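Local coordinates for glycosyl hydrolases family 2, sugar binding domain protein (Bacteroides uniformis str. 3978 T3 ii, PDB 6D1P) that is a beta-glucuronidase of a human gut bacterium and probably hydrolyses O-glycosidic bonds, as members of glycosyl hydrolase family 2 do, at residues Pro792-Ala797 / Thr806-Val811. Sequence-based numbering, arbitrary orientation.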
loop_
_atom_site.group_PDB
_atom_site.type_symbol
_atom_site.label_atom_id
_atom_site.label_comp_id
_atom_site.label_asym_id
_atom_site.label_seq_id
_atom_site.Cartn_x
_atom_site.Cartn_y
_atom_site.Cartn_z
ATOM N N PRO A 792 -21.060 20.266 -8.401
ATOM C CA PRO A 792 -21.344 20.437 -6.969
ATOM C C PRO A 792 -20.955 19.238 -6.086
ATOM O O PRO A 792 -21.063 18.092 -6.528
ATOM C CB PRO A 792 -22.864 20.627 -6.948
ATOM C CG PRO A 792 -23.326 19.761 -8.054
ATOM C CD PRO A 792 -22.295 19.959 -9.152
ATOM N N VAL A 793 -20.508 19.530 -4.859
ATOM C CA VAL A 793 -20.227 18.551 -3.815
ATOM C C VAL A 793 -20.616 19.170 -2.476
ATOM O O VAL A 793 -21.033 20.329 -2.396
ATOM C CB VAL A 793 -18.741 18.126 -3.784
ATOM C CG1 VAL A 793 -18.334 17.451 -5.070
ATOM C CG2 VAL A 793 -17.855 19.350 -3.522
ATOM N N VAL A 794 -20.459 18.401 -1.411
ATOM C CA VAL A 794 -20.596 18.920 -0.058
ATOM C C VAL A 794 -19.291 18.650 0.673
ATOM O O VAL A 794 -18.842 17.497 0.737
ATOM C CB VAL A 794 -21.778 18.292 0.690
ATOM C CG1 VAL A 794 -21.781 18.776 2.124
ATOM C CG2 VAL A 794 -23.098 18.651 0.003
ATOM N N VAL A 795 -18.673 19.719 1.215
ATOM C CA VAL A 795 -17.454 19.641 2.021
ATOM C C VAL A 795 -17.812 19.654 3.507
ATOM O O VAL A 795 -18.688 20.413 3.948
ATOM C CB VAL A 795 -16.500 20.800 1.678
ATOM C CG1 VAL A 795 -15.299 20.830 2.639
ATOM C CG2 VAL A 795 -16.042 20.687 0.222
ATOM N N SER A 796 -17.131 18.815 4.284
ATOM C CA SER A 796 -17.283 18.788 5.731
ATOM C C SER A 796 -15.998 19.244 6.425
ATOM O O SER A 796 -14.890 19.006 5.934
ATOM C CB SER A 796 -17.651 17.376 6.210
ATOM O OG SER A 796 -16.593 16.464 5.976
ATOM N N ALA A 797 -16.149 19.873 7.590
ATOM C CA ALA A 797 -15.004 20.236 8.422
ATOM C C ALA A 797 -15.286 19.846 9.864
ATOM O O ALA A 797 -16.366 20.137 10.390
ATOM C CB ALA A 797 -14.674 21.738 8.339
ATOM N N THR A 806 -19.594 18.778 13.498
ATOM C CA THR A 806 -19.078 18.888 12.138
ATOM C C THR A 806 -19.832 19.964 11.380
ATOM O O THR A 806 -21.040 20.114 11.541
ATOM C CB THR A 806 -19.220 17.532 11.416
ATOM O OG1 THR A 806 -18.281 16.598 11.956
ATOM C CG2 THR A 806 -19.000 17.656 9.922
ATOM N N ALA A 807 -19.118 20.718 10.551
ATOM C CA ALA A 807 -19.733 21.716 9.694
ATOM C C ALA A 807 -19.786 21.215 8.252
ATOM O O ALA A 807 -18.926 20.442 7.822
ATOM C CB ALA A 807 -18.955 23.043 9.764
ATOM N N LEU A 808 -20.780 21.708 7.492
ATOM C CA LEU A 808 -20.974 21.356 6.088
ATOM C C LEU A 808 -21.221 22.599 5.249
ATOM O O LEU A 808 -21.860 23.548 5.696
ATOM C CB LEU A 808 -22.178 20.425 5.876
ATOM C CG LEU A 808 -22.215 19.118 6.656
ATOM C CD1 LEU A 808 -23.546 18.473 6.417
ATOM C CD2 LEU A 808 -21.063 18.221 6.213
ATOM N N ILE A 809 -20.775 22.549 3.998
ATOM C CA ILE A 809 -21.091 23.587 3.029
ATOM C C ILE A 809 -21.254 22.942 1.661
ATOM O O ILE A 809 -20.477 22.065 1.274
ATOM C CB ILE A 809 -20.004 24.674 3.016
ATOM C CG1 ILE A 809 -20.349 25.801 2.040
ATOM C CG2 ILE A 809 -18.646 24.077 2.686
ATOM C CD1 ILE A 809 -19.392 27.021 2.200
ATOM N N SER A 810 -22.275 23.378 0.931
ATOM C CA SER A 810 -22.486 22.946 -0.440
ATOM C C SER A 810 -21.715 23.866 -1.364
ATOM O O SER A 810 -21.739 25.088 -1.202
ATOM C CB SER A 810 -23.978 22.964 -0.793
ATOM O OG SER A 810 -24.726 22.391 0.269
ATOM N N VAL A 811 -21.025 23.278 -2.329
ATOM C CA VAL A 811 -20.130 24.009 -3.213
ATOM C C VAL A 811 -20.673 23.873 -4.629
ATOM O O VAL A 811 -20.632 22.782 -5.215
ATOM C CB VAL A 811 -18.688 23.490 -3.104
ATOM C CG1 VAL A 811 -17.790 24.180 -4.095
ATOM C CG2 VAL A 811 -18.173 23.698 -1.699
#
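Val793, Val795 and Ala797 pair with Val811, Ile809 and Ala807 as antiparallel hydrogen-bonded pairs. The strands run at 156° to each other, joined by six backbone hydrogen bonds. The Ala797 end is tight: Ala807 N lies 2.8 Å from Ala797 O. At the Val811 end one bond is longer, with Val793 N 3.3 Å from Val811 O. Val794 with Ser810 and Ser796 with Leu808 are the non-hydrogen-bonded pairs. This is the chain's C-terminal beta hairpin. Within this chain, strand 807-811 is an edge strand of a four-stranded antiparallel sheet, and strand 793-799 joins it to strand 751-756. Val793, Val795, Ala797, Ala807, Ile809 and Val811 share one face. Val795 CG2 meets Val811 CG2 at 4.2 Å, and Val795 CB meets Ile809 CG2 at 4.0 Å. Here Val811 also packs on Ile731, and Ile809 on Leu721. The other face carries Val794, Ser796, Leu808 and Ser810. Leu808 CG lies beside its backbone N (chi1 -56°), and the side chain leans across until CD2 lies 3.5 Å from Ser796 CB. Leu808 CB touches Val794 CG1 at 4.1 Å. Val794 and Leu808 pack on Leu808 and Val794 of the second subunit, and Ser796 OG hydrogen-bonds Thr757 O of that subunit.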